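Local coordinates for microcin B17-processing protein McbC (Escherichia coli str. K-12 substr. MG1655, PDB 6GRH), which is necessary to process the inactive microcin B17 precursor into the active peptide, and is an FMN-binding oxidoreductase of the nitroreductase family, at residues Y127-F132 with M212-M217; V131-L136 with F187-C192; Q168-S173 with K245-D250; A236-S241 with L257-F262. One frame throughout, in Å; residues are numbered along the deposited sequence.

Contact 1. Residues Y127-F132 with M212-M217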
# COMPACT_ATOMS: atom_id res chain seq x y z
N TYR D 127 -24.23 10.15 -5.00
CA TYR D 127 -24.75 9.81 -3.64
C TYR D 127 -24.40 8.39 -3.17
O TYR D 127 -25.30 7.55 -2.94
CB TYR D 127 -26.26 10.08 -3.60
CG TYR D 127 -26.53 11.54 -3.74
CD1 TYR D 127 -26.41 12.38 -2.64
CD2 TYR D 127 -26.81 12.10 -4.99
CE1 TYR D 127 -26.61 13.75 -2.76
CE2 TYR D 127 -27.04 13.47 -5.13
CZ TYR D 127 -26.93 14.30 -4.01
OH TYR D 127 -27.10 15.65 -4.11
N PRO D 128 -23.10 8.12 -2.97
CA PRO D 128 -22.68 6.76 -2.62
C PRO D 128 -22.84 6.34 -1.16
O PRO D 128 -22.46 5.23 -0.81
CB PRO D 128 -21.16 6.77 -2.96
CG PRO D 128 -20.77 8.18 -2.68
CD PRO D 128 -21.93 8.99 -3.22
N ILE D 129 -23.35 7.24 -0.31
CA ILE D 129 -23.44 6.99 1.11
C ILE D 129 -24.87 6.63 1.42
O ILE D 129 -25.79 7.34 1.02
CB ILE D 129 -23.02 8.24 1.93
CG1 ILE D 129 -21.61 8.64 1.57
CG2 ILE D 129 -23.18 8.01 3.43
CD1 ILE D 129 -20.57 7.54 1.72
N GLU D 130 -25.05 5.54 2.15
CA GLU D 130 -26.37 5.08 2.58
C GLU D 130 -26.56 5.35 4.06
O GLU D 130 -25.61 5.26 4.85
CB GLU D 130 -26.49 3.58 2.31
CG GLU D 130 -26.28 3.23 0.84
CD GLU D 130 -27.28 3.90 -0.10
OE1 GLU D 130 -28.48 3.96 0.20
OE2 GLU D 130 -26.86 4.35 -1.20
N VAL D 131 -27.78 5.72 4.43
CA VAL D 131 -28.13 5.94 5.84
C VAL D 131 -28.98 4.79 6.37
O VAL D 131 -30.02 4.45 5.80
CB VAL D 131 -28.97 7.22 6.06
CG1 VAL D 131 -29.17 7.49 7.56
CG2 VAL D 131 -28.32 8.40 5.38
N PHE D 132 -28.54 4.22 7.48
CA PHE D 132 -29.27 3.18 8.15
C PHE D 132 -29.73 3.70 9.52
O PHE D 132 -29.03 4.48 10.16
CB PHE D 132 -28.41 1.94 8.30
CG PHE D 132 -28.18 1.19 7.01
CD1 PHE D 132 -27.16 1.57 6.15
CD2 PHE D 132 -28.98 0.11 6.65
CE1 PHE D 132 -26.93 0.87 4.96
CE2 PHE D 132 -28.76 -0.60 5.47
CZ PHE D 132 -27.75 -0.20 4.61
N MET D 212 -16.19 12.90 2.52
CA MET D 212 -16.68 14.26 2.69
C MET D 212 -18.20 14.33 2.66
O MET D 212 -18.81 14.99 3.50
CB MET D 212 -16.01 15.22 1.68
CG MET D 212 -14.53 15.37 1.98
SD MET D 212 -13.69 16.54 0.90
CE MET D 212 -13.91 15.81 -0.71
N GLU D 213 -18.82 13.61 1.75
CA GLU D 213 -20.25 13.57 1.67
C GLU D 213 -20.90 13.09 2.95
O GLU D 213 -21.89 13.63 3.38
CB GLU D 213 -20.69 12.72 0.50
CG GLU D 213 -22.18 12.55 0.36
CD GLU D 213 -22.52 11.77 -0.89
OE1 GLU D 213 -21.86 12.02 -1.95
OE2 GLU D 213 -23.45 10.90 -0.81
N THR D 214 -20.32 12.09 3.58
CA THR D 214 -20.79 11.59 4.87
C THR D 214 -20.86 12.68 5.94
O THR D 214 -21.83 12.76 6.67
CB THR D 214 -19.88 10.44 5.32
OG1 THR D 214 -19.87 9.45 4.28
CG2 THR D 214 -20.37 9.83 6.60
N GLY D 215 -19.84 13.54 5.97
CA GLY D 215 -19.79 14.66 6.88
C GLY D 215 -20.86 15.69 6.57
O GLY D 215 -21.46 16.24 7.51
N SER D 216 -21.13 15.95 5.27
CA SER D 216 -22.23 16.85 4.93
C SER D 216 -23.57 16.28 5.42
O SER D 216 -24.50 17.04 5.81
CB SER D 216 -22.28 17.17 3.42
OG SER D 216 -22.69 16.06 2.67
N MET D 217 -23.69 14.97 5.39
CA MET D 217 -24.94 14.32 5.80
C MET D 217 -25.12 14.38 7.31
O MET D 217 -26.17 14.82 7.77
CB MET D 217 -25.03 12.90 5.29
CG MET D 217 -25.07 12.85 3.78
SD MET D 217 -24.78 11.20 3.15
CE MET D 217 -26.27 10.39 3.71
O HOH W 1 -25.74 9.94 -0.17

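Contact 2. Residues V131-L136 with F187-C192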
# COMPACT_ATOMS: atom_id res chain seq x y z
N VAL D 131 -27.78 5.72 4.43
CA VAL D 131 -28.13 5.94 5.84
C VAL D 131 -28.98 4.79 6.37
O VAL D 131 -30.02 4.45 5.80
CB VAL D 131 -28.97 7.22 6.06
CG1 VAL D 131 -29.17 7.49 7.56
CG2 VAL D 131 -28.32 8.40 5.38
N PHE D 132 -28.54 4.22 7.48
CA PHE D 132 -29.27 3.18 8.15
C PHE D 132 -29.73 3.70 9.52
O PHE D 132 -29.03 4.48 10.16
CB PHE D 132 -28.41 1.94 8.30
CG PHE D 132 -28.18 1.19 7.01
CD1 PHE D 132 -27.16 1.57 6.15
CD2 PHE D 132 -28.98 0.11 6.65
CE1 PHE D 132 -26.93 0.87 4.96
CE2 PHE D 132 -28.76 -0.60 5.47
CZ PHE D 132 -27.75 -0.20 4.61
N LEU D 133 -30.92 3.28 9.93
CA LEU D 133 -31.53 3.70 11.17
C LEU D 133 -31.51 2.50 12.10
O LEU D 133 -31.98 1.43 11.72
CB LEU D 133 -32.96 4.14 10.92
CG LEU D 133 -33.89 4.30 12.14
CD1 LEU D 133 -33.37 5.40 13.06
CD2 LEU D 133 -35.28 4.62 11.63
N CYS D 134 -30.95 2.68 13.30
CA CYS D 134 -30.87 1.61 14.30
C CYS D 134 -31.67 1.99 15.53
O CYS D 134 -31.40 3.01 16.15
CB CYS D 134 -29.40 1.35 14.68
SG CYS D 134 -28.43 0.61 13.33
N ARG D 135 -32.67 1.16 15.87
CA ARG D 135 -33.52 1.40 17.04
C ARG D 135 -32.85 0.76 18.26
O ARG D 135 -32.55 -0.43 18.23
CB ARG D 135 -34.91 0.79 16.81
CG ARG D 135 -35.84 0.85 18.00
CD ARG D 135 -37.26 0.49 17.58
NE ARG D 135 -38.15 0.40 18.73
CZ ARG D 135 -38.29 -0.67 19.52
NH1 ARG D 135 -37.60 -1.79 19.32
NH2 ARG D 135 -39.13 -0.60 20.54
N LEU D 136 -32.61 1.54 19.31
CA LEU D 136 -31.72 1.14 20.41
C LEU D 136 -32.35 1.05 21.79
O LEU D 136 -31.66 0.64 22.73
CB LEU D 136 -30.55 2.12 20.53
CG LEU D 136 -29.65 2.25 19.30
CD1 LEU D 136 -28.56 3.25 19.60
CD2 LEU D 136 -29.08 0.90 18.94
N PHE D 187 -31.94 6.05 19.50
CA PHE D 187 -31.63 5.49 18.20
C PHE D 187 -30.30 6.00 17.69
O PHE D 187 -29.72 6.90 18.29
CB PHE D 187 -32.78 5.78 17.20
CG PHE D 187 -32.95 7.23 16.82
CD1 PHE D 187 -33.69 8.10 17.60
CD2 PHE D 187 -32.42 7.71 15.62
CE1 PHE D 187 -33.90 9.43 17.22
CE2 PHE D 187 -32.59 9.05 15.25
CZ PHE D 187 -33.35 9.90 16.05
N ALA D 188 -29.82 5.37 16.62
CA ALA D 188 -28.63 5.83 15.92
C ALA D 188 -28.87 5.92 14.44
O ALA D 188 -29.71 5.23 13.90
CB ALA D 188 -27.47 4.90 16.19
N LEU D 189 -28.11 6.78 13.78
CA LEU D 189 -27.94 6.71 12.34
C LEU D 189 -26.55 6.15 12.08
O LEU D 189 -25.59 6.52 12.77
CB LEU D 189 -28.15 8.07 11.67
CG LEU D 189 -29.55 8.67 11.80
CD1 LEU D 189 -29.57 10.02 11.13
CD2 LEU D 189 -30.63 7.73 11.25
N VAL D 190 -26.46 5.25 11.10
CA VAL D 190 -25.19 4.69 10.66
C VAL D 190 -25.01 5.03 9.17
O VAL D 190 -25.85 4.69 8.34
CB VAL D 190 -25.14 3.18 10.88
CG1 VAL D 190 -23.76 2.64 10.52
CG2 VAL D 190 -25.46 2.81 12.31
N TYR D 191 -23.92 5.74 8.86
CA TYR D 191 -23.65 6.20 7.51
C TYR D 191 -22.64 5.24 6.89
O TYR D 191 -21.57 5.04 7.46
CB TYR D 191 -23.08 7.62 7.51
CG TYR D 191 -23.97 8.63 8.15
CD1 TYR D 191 -24.83 9.42 7.37
CD2 TYR D 191 -24.00 8.79 9.55
CE1 TYR D 191 -25.69 10.34 7.97
CE2 TYR D 191 -24.84 9.73 10.16
CZ TYR D 191 -25.68 10.50 9.36
OH TYR D 191 -26.50 11.44 9.92
N CYS D 192 -22.99 4.66 5.74
CA CYS D 192 -22.21 3.60 5.12
C CYS D 192 -21.82 3.93 3.68
O CYS D 192 -22.64 4.42 2.92
CB CYS D 192 -22.99 2.30 5.11
SG CYS D 192 -23.41 1.74 6.78

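Contact 3. Residues Q168-S173 with K245-D250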
# COMPACT_ATOMS: atom_id res chain seq x y z
N GLN D 168 -30.60 -4.73 22.22
CA GLN D 168 -29.36 -4.90 23.01
C GLN D 168 -28.11 -5.27 22.18
O GLN D 168 -27.03 -4.73 22.41
CB GLN D 168 -29.56 -5.94 24.11
CG GLN D 168 -30.62 -5.55 25.14
CD GLN D 168 -32.05 -6.02 24.80
OE1 GLN D 168 -32.34 -6.55 23.71
NE2 GLN D 168 -32.96 -5.81 25.75
N SER D 169 -28.27 -6.15 21.19
CA SER D 169 -27.17 -6.50 20.27
C SER D 169 -26.70 -5.31 19.46
O SER D 169 -25.50 -5.11 19.26
CB SER D 169 -27.58 -7.60 19.28
OG SER D 169 -27.97 -8.77 19.96
N LEU D 170 -27.65 -4.53 18.95
CA LEU D 170 -27.33 -3.34 18.18
C LEU D 170 -26.60 -2.34 19.01
O LEU D 170 -25.65 -1.75 18.54
CB LEU D 170 -28.57 -2.63 17.63
CG LEU D 170 -29.09 -3.04 16.27
CD1 LEU D 170 -30.41 -2.32 16.03
CD2 LEU D 170 -28.06 -2.73 15.18
N TYR D 171 -27.13 -2.08 20.21
CA TYR D 171 -26.51 -1.15 21.15
C TYR D 171 -25.07 -1.57 21.48
O TYR D 171 -24.15 -0.75 21.44
CB TYR D 171 -27.32 -1.05 22.44
CG TYR D 171 -26.66 -0.18 23.48
CD1 TYR D 171 -25.89 -0.74 24.49
CD2 TYR D 171 -26.76 1.20 23.41
CE1 TYR D 171 -25.27 0.06 25.44
CE2 TYR D 171 -26.14 2.00 24.37
CZ TYR D 171 -25.41 1.42 25.38
OH TYR D 171 -24.77 2.22 26.29
N ARG D 172 -24.88 -2.84 21.79
CA ARG D 172 -23.55 -3.37 22.11
C ARG D 172 -22.58 -3.09 20.95
O ARG D 172 -21.50 -2.53 21.17
CB ARG D 172 -23.63 -4.86 22.45
CG ARG D 172 -22.30 -5.50 22.79
CD ARG D 172 -22.45 -6.96 23.17
NE ARG D 172 -21.21 -7.67 22.84
CZ ARG D 172 -20.12 -7.74 23.61
NH1 ARG D 172 -20.08 -7.18 24.83
NH2 ARG D 172 -19.05 -8.41 23.16
N SER D 173 -22.99 -3.44 19.74
CA SER D 173 -22.11 -3.25 18.56
C SER D 173 -21.77 -1.78 18.27
O SER D 173 -20.62 -1.43 17.95
CB SER D 173 -22.70 -3.94 17.32
OG SER D 173 -23.73 -3.18 16.70
N LYS D 245 -21.82 -6.72 10.64
CA LYS D 245 -22.37 -8.07 10.80
C LYS D 245 -23.76 -8.01 11.44
O LYS D 245 -24.72 -8.68 10.98
CB LYS D 245 -21.42 -8.90 11.66
CG LYS D 245 -21.87 -10.32 12.03
CD LYS D 245 -21.59 -11.29 10.89
CE LYS D 245 -22.06 -12.71 11.26
NZ LYS D 245 -21.06 -13.74 10.84
N THR D 246 -23.88 -7.17 12.48
CA THR D 246 -25.11 -7.04 13.27
C THR D 246 -26.26 -6.47 12.42
O THR D 246 -27.39 -6.90 12.53
CB THR D 246 -24.86 -6.20 14.55
OG1 THR D 246 -23.85 -6.86 15.32
CG2 THR D 246 -26.09 -6.09 15.42
N MET D 247 -25.91 -5.54 11.55
CA MET D 247 -26.83 -4.98 10.55
C MET D 247 -27.04 -5.84 9.28
O MET D 247 -27.79 -5.44 8.39
CB MET D 247 -26.33 -3.58 10.16
CG MET D 247 -26.39 -2.59 11.32
SD MET D 247 -25.60 -1.01 10.90
CE MET D 247 -26.76 -0.37 9.74
N ASN D 248 -26.39 -7.00 9.22
CA ASN D 248 -26.38 -7.88 8.07
C ASN D 248 -25.86 -7.21 6.78
O ASN D 248 -26.29 -7.54 5.68
CB ASN D 248 -27.77 -8.51 7.86
CG ASN D 248 -28.09 -9.54 8.93
OD1 ASN D 248 -27.25 -10.36 9.28
ND2 ASN D 248 -29.29 -9.49 9.45
N LEU D 249 -24.90 -6.30 6.93
CA LEU D 249 -24.26 -5.70 5.77
C LEU D 249 -23.17 -6.64 5.25
O LEU D 249 -22.47 -7.29 6.04
CB LEU D 249 -23.63 -4.36 6.12
CG LEU D 249 -24.52 -3.23 6.65
CD1 LEU D 249 -23.66 -2.00 6.89
CD2 LEU D 249 -25.62 -2.91 5.70
N ASP D 250 -22.97 -6.64 3.93
CA ASP D 250 -21.88 -7.38 3.30
C ASP D 250 -20.65 -6.47 3.16
O ASP D 250 -20.61 -5.56 2.31
CB ASP D 250 -22.31 -7.90 1.94
CG ASP D 250 -21.32 -8.94 1.33
OD1 ASP D 250 -20.08 -8.91 1.58
OD2 ASP D 250 -21.81 -9.80 0.57

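Contact 4. Residues A236-S241 with L257-F262. With FMN (flavin mononucleotide), chain O.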
# COMPACT_ATOMS: atom_id res chain seq x y z
N ALA D 236 -17.19 7.59 16.67
CA ALA D 236 -16.24 6.72 15.99
C ALA D 236 -15.78 5.53 16.80
O ALA D 236 -15.06 4.69 16.30
CB ALA D 236 -15.05 7.56 15.55
N GLY D 237 -16.23 5.41 18.05
CA GLY D 237 -15.75 4.37 18.97
C GLY D 237 -16.58 3.10 18.87
O GLY D 237 -17.26 2.74 19.82
N TYR D 238 -16.56 2.46 17.70
CA TYR D 238 -17.27 1.20 17.49
C TYR D 238 -16.38 0.25 16.71
O TYR D 238 -15.40 0.67 16.06
CB TYR D 238 -18.62 1.44 16.77
CG TYR D 238 -18.47 2.02 15.40
CD1 TYR D 238 -18.30 1.19 14.30
CD2 TYR D 238 -18.43 3.39 15.21
CE1 TYR D 238 -18.11 1.72 13.03
CE2 TYR D 238 -18.27 3.92 13.97
CZ TYR D 238 -18.11 3.09 12.88
OH TYR D 238 -17.92 3.63 11.62
N THR D 239 -16.76 -1.01 16.73
CA THR D 239 -16.08 -2.06 16.01
C THR D 239 -16.76 -2.22 14.66
O THR D 239 -17.88 -2.71 14.58
CB THR D 239 -16.14 -3.38 16.80
OG1 THR D 239 -15.55 -3.17 18.09
CG2 THR D 239 -15.41 -4.50 16.04
N ASP D 240 -16.09 -1.76 13.61
CA ASP D 240 -16.71 -1.65 12.29
C ASP D 240 -17.30 -2.97 11.78
O ASP D 240 -18.41 -3.01 11.28
CB ASP D 240 -15.74 -1.07 11.25
CG ASP D 240 -15.07 0.23 11.70
OD1 ASP D 240 -14.35 0.23 12.74
OD2 ASP D 240 -15.25 1.27 11.01
N SER D 241 -16.54 -4.05 11.90
CA SER D 241 -16.96 -5.32 11.33
C SER D 241 -18.14 -5.90 12.10
O SER D 241 -19.01 -6.57 11.53
CB SER D 241 -15.79 -6.30 11.31
OG SER D 241 -15.36 -6.54 12.62
N LEU D 257 -19.07 4.06 8.04
CA LEU D 257 -18.06 5.11 8.20
C LEU D 257 -18.12 5.82 9.55
O LEU D 257 -17.09 6.20 10.09
CB LEU D 257 -18.17 6.16 7.07
CG LEU D 257 -17.80 5.69 5.67
CD1 LEU D 257 -17.98 6.80 4.66
CD2 LEU D 257 -16.38 5.16 5.64
N ILE D 258 -19.33 6.02 10.06
CA ILE D 258 -19.55 6.80 11.26
C ILE D 258 -20.94 6.49 11.79
O ILE D 258 -21.86 6.14 11.03
CB ILE D 258 -19.33 8.32 10.98
CG1 ILE D 258 -19.06 9.10 12.25
CG2 ILE D 258 -20.47 8.93 10.20
CD1 ILE D 258 -17.72 8.80 12.88
N VAL D 259 -21.06 6.55 13.11
CA VAL D 259 -22.32 6.34 13.80
C VAL D 259 -22.73 7.68 14.42
O VAL D 259 -21.87 8.50 14.75
CB VAL D 259 -22.16 5.23 14.87
CG1 VAL D 259 -23.39 5.13 15.78
CG2 VAL D 259 -21.90 3.88 14.19
N GLN D 260 -24.02 7.91 14.56
CA GLN D 260 -24.52 9.14 15.18
C GLN D 260 -25.68 8.78 16.08
O GLN D 260 -26.71 8.30 15.62
CB GLN D 260 -24.96 10.16 14.12
CG GLN D 260 -25.26 11.54 14.67
CD GLN D 260 -25.54 12.54 13.56
OE1 GLN D 260 -25.84 12.16 12.42
NE2 GLN D 260 -25.49 13.84 13.90
N PHE D 261 -25.48 9.02 17.36
CA PHE D 261 -26.49 8.69 18.38
C PHE D 261 -27.43 9.85 18.60
O PHE D 261 -27.02 11.00 18.51
CB PHE D 261 -25.80 8.34 19.70
CG PHE D 261 -25.08 7.03 19.67
CD1 PHE D 261 -25.79 5.84 19.56
CD2 PHE D 261 -23.70 6.97 19.74
CE1 PHE D 261 -25.14 4.63 19.53
CE2 PHE D 261 -23.04 5.75 19.72
CZ PHE D 261 -23.76 4.58 19.60
N PHE D 262 -28.70 9.54 18.89
CA PHE D 262 -29.72 10.55 19.14
C PHE D 262 -30.54 10.17 20.35
O PHE D 262 -30.81 8.99 20.59
CB PHE D 262 -30.67 10.69 17.95
CG PHE D 262 -30.01 11.19 16.71
CD1 PHE D 262 -29.39 10.30 15.84
CD2 PHE D 262 -29.97 12.56 16.44
CE1 PHE D 262 -28.77 10.75 14.70
CE2 PHE D 262 -29.34 13.02 15.29
CZ PHE D 262 -28.74 12.12 14.42
N1 FMN O . -17.30 11.76 20.98
C2 FMN O . -17.11 10.68 21.78
O2 FMN O . -17.37 10.82 22.99
N3 FMN O . -16.65 9.50 21.31
C4 FMN O . -16.36 9.30 20.00
O4 FMN O . -15.95 8.20 19.58
C4A FMN O . -16.53 10.44 19.06
N5 FMN O . -16.24 10.34 17.74
C5A FMN O . -16.42 11.39 16.91
C6 FMN O . -16.13 11.24 15.55
C7 FMN O . -16.30 12.30 14.66
C7M FMN O . -15.97 12.11 13.20
C8 FMN O . -16.80 13.61 15.15
C8M FMN O . -16.99 14.75 14.20
C9 FMN O . -17.10 13.77 16.51
C9A FMN O . -16.93 12.71 17.42
N10 FMN O . -17.22 12.84 18.81
C10 FMN O . -17.03 11.71 19.64
C1' FMN O . -17.73 14.08 19.39
C2' FMN O . -16.58 15.02 19.67
O2' FMN O . -15.80 14.51 20.77
C3' FMN O . -17.12 16.43 19.94
O3' FMN O . -17.71 16.96 18.74
C4' FMN O . -16.05 17.40 20.43
O4' FMN O . -15.54 16.95 21.68
C5' FMN O . -16.56 18.83 20.63
O5' FMN O . -17.65 18.81 21.55
P FMN O . -19.09 19.38 21.15
O1P FMN O . -19.57 18.55 19.98
O2P FMN O . -19.91 19.15 22.40
O3P FMN O . -18.78 20.81 20.85

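Contact 1. Residues Y127-F132 with M212-M217
Ile129, at the start of strand 129-135, sets every atom of its side chain beyond CA against helix 204-227. Its CB lies 3.7 Å from SD of Met217. CG1 meets OG1 of Thr214 at 3.3 Å. The terminal CD1 touches the same oxygen, and the two side chains cross at about a right angle. The other branch, CG2, points at sulfur and reaches SD of Met217 at 3.6 Å. Beyond that sulfur the methionine chain bends (chi3 68°) and carries its CE to CG2 of Val131 at 3.3 Å, closer than methyl groups usually pack, so the exact spacing is doubtful.

One helical turn back, Glu213 extends alongside Ile129 in the opposite direction, CG anti to its own N (chi1 177°). Its carboxylate ends at the Tyr127-Pro128 turn, where OE1 is 3.3 Å from CD of Pro128 and OE2 comes equally near CA of Tyr127. The carboxylate and the Tyr127 ring are turned 59° apart. A water lying in the plane of that ring, at its edge, donates to both segments: to OE2 of Glu213 at 2.6 Å and to O of Ile129 at 2.9 Å.

OE1 of Glu213 is hydrogen-bonded to OG of Ser122, a residue of the flavin pocket that also bonds N of Tyr127, while OG1 of Thr214 is bonded to O of Ala210. The buried carboxylate is therefore gripped at both oxygens, and the polar link from helix to strand runs through water, beside contacts of Ile129 and Val131 with the methionine sulfur and methyl and the threonine hydroxyl.

Contact 2. Residues V131-L136 with F187-C192
Val131 and Tyr191 lie side by side and point the same way, the valine CG2 4.1 Å from CD1 of the ring. On this face of the sheet, CG1 of Val131 is crossed at a slant by Leu189, whose CD2 also packs on CD1 of Leu133. Further along, CD1 of Leu133 comes obliquely to the Phe187 ring, 3.6 Å from its CD2. The phenylalanine CG sits between its own N and carbonyl carbon (chi1 68°), which leads the ring away from strand 129-135 and onto Phe262, with which it stacks.

These strands are central neighbours in the antiparallel sheet of the nitroreductase domain. Phe132 with Val190 and Cys134 with Ala188 form the hydrogen-bonded pairs; the bond from N of Cys134 to O of Ala188 is nearly straight, 2.9 Å and 175° at the hydrogen.

On the face that carries Phe132 and Cys134, sulfur takes part twice. SG of Cys192 approaches the Phe132 ring obliquely, 3.8 Å from CD1 and 58° off the ring normal, whereas SG of Cys134 touches CG2 of Val190. CD1 of Leu136 rests on CB of Ala188 at 3.9 Å.

Contact 3. Residues Q168-S173 with K245-D250
CG2 of Thr246 lies over the face of the Ser169 carbonyl, 4.0 Å from its O. One residue on, the Leu170 carbonyl accepts the Ser173 hydroxyl, OG to O 3.0 Å, from a position tilted 32° out of the carbonyl plane.

Thr246 fills the gap between the two helices. Its methyl, CG2, crosses Leu170 at a slant and stands 3.9 Å from CD2. Its hydroxyl is turned to CB of Ser173, with OG1 3.7 Å from that carbon. OG1 lies beside its own backbone N (chi1 -59°), which suits its bond back to O of Tyr242 one turn earlier. Both hydroxyls are thus spent on their own helices: OG1 of Thr246 and OG of Ser173 stay 3.9 Å apart, and the interface is held by van der Waals contact. Deeper in, CD2 of Leu170 rests on CG of Met247 at 4.2 Å, and both residues pack on Cys134 of the sheet.

Beyond Met247 the chain leaves the helix. Asn248, with positive phi (58°), binds O of Lys245 through its N and Arg24 of the McbD chain through OD1. Helix 167-175 thus packs on the C-terminal end of helix 240-246, which finishes in a Schellman motif.

Contact 4. Residues A236-S241 with L257-F262
Ala236, Ile258 and the flavin meet where strand 231-235 of the nitroreductase fold gives way to an inverse gamma turn centred on Gly237, facing a classic beta bulge formed by Leu257 and Ile258 opposite Tyr191. The turn carries one weak bond, from N of Tyr238 to O of Ala236 at 3.0 Å. Just before it, the Ala236 N-H is shared between two flavin acceptors, N5 at 3.1 Å and O4 at 3.2 Å; with angles at the hydrogen of 138° and 146°, neither bond is straight. CB of Ala236 touches CD1 of Ile258 at 4.0 Å. That same CD1 reaches the dimethylbenzene part of the flavin, 3.8 Å from C7M, so strand 254-263 lends an apolar contact where the turn lends a polar one. Arg117 of the second subunit also bonds this flavin, which places the site at the dimer interface.

After the turn Tyr238 swings back over the strand. With CG between the backbone N and the carbonyl carbon (chi1 63°), the ring crosses Val259 obliquely and takes CG2 of Val259 over one face, 3.9 Å from the centroid, in a CH-pi contact offset toward the rim. A cation-pi contact with Arg205 of the second subunit engages the ring as well. OH of Tyr238 has a weak hydrogen bond to O of Pro256. At the bulge that hydroxyl lies against the backbone of Leu257, whose carbonyl O is at the ring edge, and OH comes to 3.0 Å from C of Leu257.

In the fold
Contacts 1, 2 and 4 each involve a strand of one antiparallel sheet and are wholly buried; contact 3 joins two helix segments whose Leu170 and Met247 pack on it. Contact 3, its centre about 15 Å from the centre of the chain, has partly exposed residues and borders McbD and McbB. Contacts 1 and 2 share strand 129-135, one packing it against helix 204-227 through a water and sulfur, the other pairing it by direct backbone bonds. Contact 2 passes to contact 4 where Tyr191 bonds Gln260. Contact 3 uses the C-terminal end of helix 240-246, a van der Waals seam; contact 4 uses the loop leading into its N-terminus, where flavin and second-subunit arginines gather.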